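Local structure of photoreceptor-histidine kinase BphP (6BAF) at residues S60-E63 against P64-D68; P118-S121 against F122-A125; R221-P224 against G225-E228. The protein binds a bilin chromophore in its photosensory part and, as a phytochrome histidine kinase, probably turns light into a signal that controls myxobacterial development. One frame throughout, in Å; residues are numbered along the deposited sequence.

Contact 1 (S60-E63 against P64-D68); sequences SVRE and PLEAD
Val61, Arg62 and Glu63 accept the amides of Leu65, Glu66 and Ala67 in three successive helical hydrogen bonds, of which the middle one, from Glu66 N to Arg62 O at 2.9 Å, is nearly straight at the hydrogen (172°). The bond from Leu65 N to Val61 O is longer at 3.2 Å. Pro64 interrupts the ladder one residue before Leu65. Its nitrogen carries no hydrogen, and the ring methylene CD stands 3.9 Å from Ser60 O, where an amide would otherwise point; the helix is kinked at this place. The same CD comes within 3.1 Å of Val61 O. One turn further on, Asp68 N bonds Pro64 O, and the regular pattern is carried on.

Among the side chains, Arg62 and Glu66 run side by side in the same direction. Arg62 has CG anti to its own backbone nitrogen (chi1 169°), which brings this methylene 3.7 Å from Glu66 OE2. The two charges nevertheless do not meet: Arg62 NE is 4.9 Å from Glu66 OE2, because the chain bends at chi3 and NE donates instead to Gly54 O. Glu66 CG, for its part, comes 3.5 Å from Arg62 O, the oxygen that accepts its amide. On the buried side of the helix, Val61 packs against Lys81 and Val83, and Leu65 against Leu80, of the strand 80-85.

The chemistry is therefore mostly that of the backbone. A proline removes one amide from the helix ladder, Glu63 N is buried without a partner in the model, and the arginine and glutamate touch through methylenes and carboxylate, so that their opposite charges probably attract only at a distance.

Contact 2 (P118-S121 against F122-A125); sequences PFLS and FFHA
Leu120 and His124, one turn apart at the start of the helix 120-135, lie side by side and point the same way. The methyl CD1 of Leu120 approaches the imidazole obliquely, 3.3 Å from His124 NE2, and also reaches the neighbouring phenyl ring, 4.2 Å from Phe123 CD2. Leu120 CG is anti to its backbone nitrogen (chi1 -176°), which swings the branch along the helix toward these rings. A face of the imidazole meets Phe123 CD2, which sits 3.7 Å above its plane near the rim.

Beneath them the backbone is firmly bonded: His124 N to Leu120 O at 3.1 Å, and Phe123 N to the carbonyl of Phe119, the N-cap residue, at 3.1 Å. The amides of Phe119 and Phe122 are both held by the carboxylate of Glu285, on the helix 284-300. Further out lies the second subunit, whose Lys75 NZ is hydrogen-bonded to His124 ND1, while Phe122 packs edge-to-face on Phe123 of the second subunit, and Phe123 on its Phe122.

An alanine at His124 would remove the imidazole, and the Lys75 amine of the second subunit would probably be left without this mate, with Leu120 CD1 facing a gap. The contact thus joins a helix start, its N-cap and first-turn amides bound by one carboxylate, to an aromatic, mainly apolar subunit interface that also holds one polar bond, Lys75 to His124.

Contact 3 (R221-P224 against G225-E228); sequences RALP and GHGE
A type II beta turn from Leu223 to His226 ends the strand 218-222 and sends the chain into the loop that follows. It is closed by one hydrogen bond, from His226 N to Leu223 O at 2.9 Å, with the donor 37° out of the carbonyl plane. Pro224 and Gly225 occupy the two corners. The positive phi of Gly225 (85°) explains the glycine, since a CB at these backbone angles would collide with Pro224 O.

The accepting oxygen has a second partner. A water donates to Leu223 O at 3.0 Å and to His226 O at 3.2 Å, bridging the two carbonyls at the mouth of the turn. The imidazole of His226 lies beside the turn. With CG beside its backbone nitrogen (chi1 -64°), its edge faces the turn: CD2 lies 3.3 Å from Pro224 O, which is near the ring plane, and 3.7 Å from Leu223 CB, which comes in obliquely. Ala222 CB touches the returning chain, 3.5 Å from Gly227 N. On the ring's polar side, ND1 is hydrogen-bonded to Arg103, and the side chain also rests on Thr31 and His32 of the adjoining strand 30-34.

A proline followed by glycine at the two central positions is the classical signature of a type II turn. Here it caps a strand that comes from the GAF sequence region yet runs antiparallel in the sheet of the PAS region, consistent with the knotted PAS-GAF junction known in phytochromes.

In the fold
Contacts 1, 2 and 3 follow one another along the chain without overlapping, and none touches another. Contact 1, on the helix 59-69, packs on the strand 80-85, an outermost strand within this chain of the seven-stranded sheet of the PAS region; contact 3 lies at the end of another of its strands, 218-222, with centres about 26 Å apart. Contact 2 begins the helix 120-135 beside the helix 284-300, about 24 Å from contact 1 and 39 Å from contact 3 between centres, across the middle of the chain from the latter. Contact 3 thus ties GAF sequence into the PAS sheet, whereas contact 2 meets the second subunit.

Contact 1 (S60-E63 against P64-D68)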
ATOM      1  N   SER A  60      22.798  17.236  -4.082  1.00 70.54           N
ATOM      2  CA  SER A  60      21.758  17.366  -3.060  1.00 72.74           C
ATOM      3  C   SER A  60      21.064  16.042  -2.737  1.00 72.90           C
ATOM      4  O   SER A  60      20.459  15.915  -1.666  1.00 75.03           O
ATOM      5  CB  SER A  60      20.720  18.408  -3.494  1.00 72.62           C
ATOM      6  OG  SER A  60      19.934  17.927  -4.568  1.00 73.30           O
ATOM      7  N   VAL A  61      21.112  15.073  -3.660  1.00 71.70           N
ATOM      8  CA  VAL A  61      20.639  13.706  -3.438  1.00 67.26           C
ATOM      9  C   VAL A  61      21.672  12.824  -2.742  1.00 65.75           C
ATOM     10  O   VAL A  61      21.318  11.763  -2.204  1.00 64.92           O
ATOM     11  CB  VAL A  61      20.237  13.198  -4.838  1.00 66.03           C
ATOM     12  CG1 VAL A  61      20.069  11.663  -4.908  1.00 65.18           C
ATOM     13  CG2 VAL A  61      18.973  13.885  -5.265  1.00 70.97           C
ATOM     14  N   ARG A  62      22.934  13.261  -2.689  1.00 65.78           N
ATOM     15  CA  ARG A  62      24.045  12.350  -2.429  1.00 63.92           C
ATOM     16  C   ARG A  62      24.068  11.881  -0.980  1.00 61.75           C
ATOM     17  O   ARG A  62      24.014  10.673  -0.701  1.00 60.54           O
ATOM     18  CB  ARG A  62      25.352  13.032  -2.809  1.00 59.72           C
ATOM     19  CG  ARG A  62      26.592  12.315  -2.360  1.00 60.43           C
ATOM     20  CD  ARG A  62      27.776  13.267  -2.514  1.00 66.84           C
ATOM     21  NE  ARG A  62      28.075  13.493  -3.929  1.00 71.70           N
ATOM     22  CZ  ARG A  62      28.562  14.621  -4.448  1.00 72.58           C
ATOM     23  NH1 ARG A  62      28.794  15.687  -3.673  1.00 69.47           N
ATOM     24  NH2 ARG A  62      28.799  14.679  -5.761  1.00 65.34           N
ATOM     25  N   GLU A  63      24.163  12.819  -0.043  1.00 61.40           N
ATOM     26  CA  GLU A  63      24.176  12.471   1.376  1.00 59.30           C
ATOM     27  C   GLU A  63      23.042  11.538   1.796  1.00 59.79           C
ATOM     28  O   GLU A  63      23.323  10.547   2.492  1.00 56.75           O
ATOM     29  CB  GLU A  63      24.156  13.761   2.201  1.00 62.25           C
ATOM     30  CG  GLU A  63      24.207  13.530   3.700  1.00 70.21           C
ATOM     31  CD  GLU A  63      23.297  14.505   4.471  1.00 84.83           C
ATOM     32  OE1 GLU A  63      23.811  15.570   4.930  1.00 87.06           O
ATOM     33  OE2 GLU A  63      22.069  14.200   4.629  1.00 84.47           O
ATOM     34  N   PRO A  64      21.767  11.786   1.446  1.00 62.12           N
ATOM     35  CA  PRO A  64      20.719  10.837   1.861  1.00 57.18           C
ATOM     36  C   PRO A  64      20.868   9.476   1.207  1.00 56.43           C
ATOM     37  O   PRO A  64      20.610   8.448   1.848  1.00 52.56           O
ATOM     38  CB  PRO A  64      19.422  11.529   1.421  1.00 58.91           C
ATOM     39  CG  PRO A  64      19.784  12.929   1.185  1.00 58.47           C
ATOM     40  CD  PRO A  64      21.188  12.925   0.713  1.00 61.67           C
ATOM     41  N   LEU A  65      21.288   9.445  -0.061  1.00 55.69           N
ATOM     42  CA  LEU A  65      21.482   8.168  -0.745  1.00 52.20           C
ATOM     43  C   LEU A  65      22.583   7.349  -0.074  1.00 51.27           C
ATOM     44  O   LEU A  65      22.408   6.154   0.187  1.00 50.48           O
ATOM     45  CB  LEU A  65      21.799   8.423  -2.214  1.00 52.28           C
ATOM     46  CG  LEU A  65      22.223   7.193  -3.008  1.00 52.19           C
ATOM     47  CD1 LEU A  65      21.108   6.136  -3.031  1.00 47.94           C
ATOM     48  CD2 LEU A  65      22.593   7.635  -4.411  1.00 49.49           C
ATOM     49  N   GLU A  66      23.721   7.979   0.231  1.00 50.26           N
ATOM     50  CA  GLU A  66      24.798   7.266   0.911  1.00 52.02           C
ATOM     51  C   GLU A  66      24.362   6.797   2.287  1.00 51.08           C
ATOM     52  O   GLU A  66      24.692   5.676   2.706  1.00 47.54           O
ATOM     53  CB  GLU A  66      26.040   8.157   1.021  1.00 49.01           C
ATOM     54  CG  GLU A  66      26.696   8.399  -0.307  1.00 49.48           C
ATOM     55  CD  GLU A  66      27.821   9.413  -0.227  1.00 67.18           C
ATOM     56  OE1 GLU A  66      27.917  10.152   0.793  1.00 69.75           O
ATOM     57  OE2 GLU A  66      28.614   9.467  -1.197  1.00 71.34           O
ATOM     58  N   ALA A  67      23.630   7.650   3.013  1.00 52.16           N
ATOM     59  CA  ALA A  67      23.088   7.262   4.318  1.00 49.49           C
ATOM     60  C   ALA A  67      22.203   6.026   4.216  1.00 49.45           C
ATOM     61  O   ALA A  67      22.299   5.114   5.058  1.00 52.06           O
ATOM     62  CB  ALA A  67      22.309   8.428   4.925  1.00 53.20           C
ATOM     63  N   ASP A  68      21.337   5.963   3.189  1.00 45.66           N
ATOM     64  CA  ASP A  68      20.473   4.789   3.008  1.00 50.07           C
ATOM     65  C   ASP A  68      21.284   3.531   2.680  1.00 48.42           C
ATOM     66  O   ASP A  68      21.025   2.454   3.225  1.00 45.65           O
ATOM     67  CB  ASP A  68      19.452   5.036   1.893  1.00 52.99           C
ATOM     68  CG  ASP A  68      18.434   6.141   2.238  1.00 62.62           C
ATOM     69  OD1 ASP A  68      18.284   6.485   3.449  1.00 56.77           O
ATOM     70  OD2 ASP A  68      17.782   6.653   1.282  1.00 64.59           O
TER

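Contact 2 (P118-S121 against F122-A125)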
ATOM      1  N   PRO A 118       4.101  10.209  -7.285  1.00 75.22           N
ATOM      2  CA  PRO A 118       4.781   8.970  -6.879  1.00 68.77           C
ATOM      3  C   PRO A 118       3.953   8.232  -5.836  1.00 63.21           C
ATOM      4  O   PRO A 118       3.451   8.844  -4.885  1.00 61.26           O
ATOM      5  CB  PRO A 118       6.118   9.466  -6.295  1.00 65.67           C
ATOM      6  CG  PRO A 118       6.294  10.894  -6.826  1.00 70.38           C
ATOM      7  CD  PRO A 118       4.879  11.419  -6.940  1.00 71.89           C
ATOM      8  N   PHE A 119       3.773   6.917  -6.049  1.00 52.58           N
ATOM      9  CA  PHE A 119       3.237   5.955  -5.092  1.00 45.63           C
ATOM     10  C   PHE A 119       1.717   6.001  -4.974  1.00 47.64           C
ATOM     11  O   PHE A 119       1.148   5.174  -4.236  1.00 41.33           O
ATOM     12  CB  PHE A 119       3.901   6.119  -3.727  1.00 45.69           C
ATOM     13  CG  PHE A 119       5.374   5.820  -3.782  1.00 54.62           C
ATOM     14  CD1 PHE A 119       5.810   4.496  -3.860  1.00 45.16           C
ATOM     15  CD2 PHE A 119       6.309   6.856  -3.863  1.00 52.33           C
ATOM     16  CE1 PHE A 119       7.174   4.192  -3.949  1.00 53.37           C
ATOM     17  CE2 PHE A 119       7.679   6.570  -3.965  1.00 55.22           C
ATOM     18  CZ  PHE A 119       8.111   5.236  -3.993  1.00 49.60           C
ATOM     19  N   LEU A 120       1.047   6.892  -5.715  1.00 48.47           N
ATOM     20  CA  LEU A 120      -0.410   6.928  -5.768  1.00 46.79           C
ATOM     21  C   LEU A 120      -0.961   5.682  -6.436  1.00 44.62           C
ATOM     22  O   LEU A 120      -1.943   5.092  -5.954  1.00 43.37           O
ATOM     23  CB  LEU A 120      -0.870   8.201  -6.496  1.00 51.13           C
ATOM     24  CG  LEU A 120      -2.386   8.475  -6.563  1.00 51.02           C
ATOM     25  CD1 LEU A 120      -3.039   8.266  -5.197  1.00 45.03           C
ATOM     26  CD2 LEU A 120      -2.634   9.886  -7.046  1.00 52.14           C
ATOM     27  N   SER A 121      -0.324   5.221  -7.515  0.97 41.87           N
ATOM     28  CA  SER A 121      -0.785   3.983  -8.140  0.92 44.24           C
ATOM     29  C   SER A 121      -0.670   2.795  -7.197  1.00 38.07           C
ATOM     30  O   SER A 121      -1.565   1.944  -7.157  0.90 38.88           O
ATOM     31  CB  SER A 121       0.005   3.709  -9.414  1.00 50.97           C
ATOM     32  OG  SER A 121       0.082   4.917 -10.141  1.00 62.76           O
ATOM     33  N   PHE A 122       0.421   2.704  -6.433  1.00 37.57           N
ATOM     34  CA  PHE A 122       0.538   1.593  -5.483  1.00 36.50           C
ATOM     35  C   PHE A 122      -0.574   1.646  -4.431  1.00 37.86           C
ATOM     36  O   PHE A 122      -1.172   0.618  -4.093  1.00 35.01           O
ATOM     37  CB  PHE A 122       1.918   1.611  -4.804  1.00 33.51           C
ATOM     38  CG  PHE A 122       2.099   0.562  -3.741  1.00 35.35           C
ATOM     39  CD1 PHE A 122       1.722   0.795  -2.416  1.00 33.14           C
ATOM     40  CD2 PHE A 122       2.682  -0.657  -4.060  1.00 34.87           C
ATOM     41  CE1 PHE A 122       1.890  -0.182  -1.437  1.00 36.73           C
ATOM     42  CE2 PHE A 122       2.873  -1.636  -3.084  1.00 35.24           C
ATOM     43  CZ  PHE A 122       2.471  -1.410  -1.767  1.00 36.27           C
ATOM     44  N   PHE A 123      -0.800   2.838  -3.846  1.00 38.77           N
ATOM     45  CA  PHE A 123      -1.886   3.062  -2.876  1.00 35.55           C
ATOM     46  C   PHE A 123      -3.220   2.523  -3.395  1.00 34.10           C
ATOM     47  O   PHE A 123      -3.841   1.671  -2.748  1.00 38.10           O
ATOM     48  CB  PHE A 123      -1.939   4.573  -2.564  1.00 40.92           C
ATOM     49  CG  PHE A 123      -3.090   5.000  -1.721  1.00 39.86           C
ATOM     50  CD1 PHE A 123      -2.986   4.999  -0.330  1.00 38.06           C
ATOM     51  CD2 PHE A 123      -4.273   5.436  -2.316  1.00 39.82           C
ATOM     52  CE1 PHE A 123      -4.038   5.430   0.478  1.00 42.19           C
ATOM     53  CE2 PHE A 123      -5.363   5.878  -1.516  1.00 41.87           C
ATOM     54  CZ  PHE A 123      -5.239   5.881  -0.114  1.00 39.20           C
ATOM     55  N   HIS A 124      -3.624   2.908  -4.611  1.00 35.42           N
ATOM     56  CA  HIS A 124      -4.917   2.443  -5.146  1.00 42.43           C
ATOM     57  C   HIS A 124      -4.894   0.955  -5.487  1.00 46.36           C
ATOM     58  O   HIS A 124      -5.863   0.214  -5.201  1.00 41.01           O
ATOM     59  CB  HIS A 124      -5.303   3.255  -6.392  1.00 41.78           C
ATOM     60  CG  HIS A 124      -5.707   4.674  -6.095  1.00 46.42           C
ATOM     61  ND1 HIS A 124      -6.687   4.996  -5.173  1.00 41.05           N
ATOM     62  CD2 HIS A 124      -5.270   5.854  -6.602  1.00 47.39           C
ATOM     63  CE1 HIS A 124      -6.796   6.312  -5.091  1.00 45.59           C
ATOM     64  NE2 HIS A 124      -5.969   6.855  -5.966  1.00 46.87           N
ATOM     65  N   ALA A 125      -3.802   0.493  -6.107  1.00 38.84           N
ATOM     66  CA  ALA A 125      -3.700  -0.917  -6.497  1.00 38.34           C
ATOM     67  C   ALA A 125      -3.868  -1.840  -5.301  1.00 37.53           C
ATOM     68  O   ALA A 125      -4.645  -2.800  -5.348  1.00 37.01           O
ATOM     69  CB  ALA A 125      -2.350  -1.171  -7.173  1.00 41.29           C
TER

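Contact 3 (R221-P224 against G225-E228)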
ATOM      1  N   ARG A 221      31.307  -6.522 -15.104  1.00 41.04           N
ATOM      2  CA  ARG A 221      32.755  -6.374 -15.023  1.00 42.97           C
ATOM      3  C   ARG A 221      33.146  -6.037 -13.593  1.00 43.14           C
ATOM      4  O   ARG A 221      32.393  -5.378 -12.878  1.00 41.44           O
ATOM      5  CB  ARG A 221      33.257  -5.247 -15.944  1.00 46.87           C
ATOM      6  CG  ARG A 221      32.670  -5.244 -17.347  1.00 59.12           C
ATOM      7  CD  ARG A 221      33.521  -5.970 -18.407  1.00 66.87           C
ATOM      8  NE  ARG A 221      33.000  -5.726 -19.768  1.00 73.48           N
ATOM      9  CZ  ARG A 221      33.281  -4.638 -20.506  1.00 78.26           C
ATOM     10  NH1 ARG A 221      34.093  -3.675 -20.036  1.00 71.33           N
ATOM     11  NH2 ARG A 221      32.748  -4.505 -21.722  1.00 73.87           N
ATOM     12  N   ALA A 222      34.360  -6.424 -13.198  1.00 38.69           N
ATOM     13  CA  ALA A 222      34.814  -6.221 -11.831  1.00 41.01           C
ATOM     14  C   ALA A 222      36.256  -5.712 -11.817  1.00 44.49           C
ATOM     15  O   ALA A 222      37.025  -5.940 -12.753  1.00 42.44           O
ATOM     16  CB  ALA A 222      34.689  -7.533 -11.034  1.00 40.85           C
ATOM     17  N   LEU A 223      36.611  -5.012 -10.744  1.00 44.74           N
ATOM     18  CA  LEU A 223      38.007  -4.686 -10.478  1.00 41.59           C
ATOM     19  C   LEU A 223      38.836  -5.973 -10.438  1.00 43.11           C
ATOM     20  O   LEU A 223      38.311  -7.046 -10.095  1.00 40.90           O
ATOM     21  CB  LEU A 223      38.151  -3.966  -9.145  1.00 36.01           C
ATOM     22  CG  LEU A 223      37.640  -2.539  -9.003  1.00 43.31           C
ATOM     23  CD1 LEU A 223      37.641  -2.150  -7.519  1.00 38.36           C
ATOM     24  CD2 LEU A 223      38.530  -1.586  -9.830  1.00 39.26           C
ATOM     25  N   PRO A 224      40.127  -5.888 -10.795  1.00 42.16           N
ATOM     26  CA  PRO A 224      41.038  -7.036 -10.622  1.00 41.94           C
ATOM     27  C   PRO A 224      40.980  -7.526  -9.188  1.00 38.96           C
ATOM     28  O   PRO A 224      40.863  -6.736  -8.253  1.00 41.09           O
ATOM     29  CB  PRO A 224      42.422  -6.450 -10.950  1.00 43.32           C
ATOM     30  CG  PRO A 224      42.158  -5.226 -11.764  1.00 41.62           C
ATOM     31  CD  PRO A 224      40.831  -4.673 -11.253  1.00 38.25           C
ATOM     32  N   GLY A 225      41.030  -8.832  -9.010  1.00 42.42           N
ATOM     33  CA  GLY A 225      40.873  -9.417  -7.710  1.00 45.17           C
ATOM     34  C   GLY A 225      39.430  -9.633  -7.300  1.00 49.19           C
ATOM     35  O   GLY A 225      39.171 -10.422  -6.387  1.00 46.28           O
ATOM     36  N   HIS A 226      38.486  -8.946  -7.928  1.00 46.38           N
ATOM     37  CA  HIS A 226      37.073  -9.074  -7.599  1.00 47.29           C
ATOM     38  C   HIS A 226      36.468  -9.981  -8.651  1.00 49.21           C
ATOM     39  O   HIS A 226      37.178 -10.569  -9.456  1.00 55.43           O
ATOM     40  CB  HIS A 226      36.463  -7.672  -7.495  1.00 39.92           C
ATOM     41  CG  HIS A 226      37.050  -6.886  -6.379  1.00 42.24           C
ATOM     42  ND1 HIS A 226      36.428  -6.753  -5.160  1.00 43.50           N
ATOM     43  CD2 HIS A 226      38.250  -6.264  -6.259  1.00 45.21           C
ATOM     44  CE1 HIS A 226      37.190  -6.038  -4.350  1.00 43.95           C
ATOM     45  NE2 HIS A 226      38.299  -5.724  -4.992  1.00 43.43           N
ATOM     46  N   GLY A 227      35.170 -10.100  -8.686  1.00 52.56           N
ATOM     47  CA  GLY A 227      34.618 -11.301  -9.339  1.00 68.27           C
ATOM     48  C   GLY A 227      35.505 -12.424  -9.960  1.00 57.48           C
ATOM     49  O   GLY A 227      36.192 -12.114 -10.912  1.00 62.72           O
ATOM     50  N   GLU A 228      35.501 -13.692  -9.555  1.00 52.36           N
ATOM     51  CA  GLU A 228      34.561 -14.456  -8.699  1.00 58.65           C
ATOM     52  C   GLU A 228      33.082 -14.214  -9.021  1.00 52.08           C
ATOM     53  O   GLU A 228      32.601 -13.081  -9.066  1.00 48.53           O
ATOM     54  CB  GLU A 228      34.836 -14.243  -7.204  1.00 56.39           C
ATOM     55  CG  GLU A 228      36.236 -14.785  -6.807  1.00 72.62           C
ATOM     56  CD  GLU A 228      37.203 -13.734  -6.174  1.00 77.07           C
ATOM     57  OE1 GLU A 228      36.894 -12.485  -6.237  1.00 68.98           O
ATOM     58  OE2 GLU A 228      38.308 -14.170  -5.678  1.00 73.25           O
TER
HETATM   59  O   HOH W   1      38.254  -9.191 -12.131  1.00 49.83           O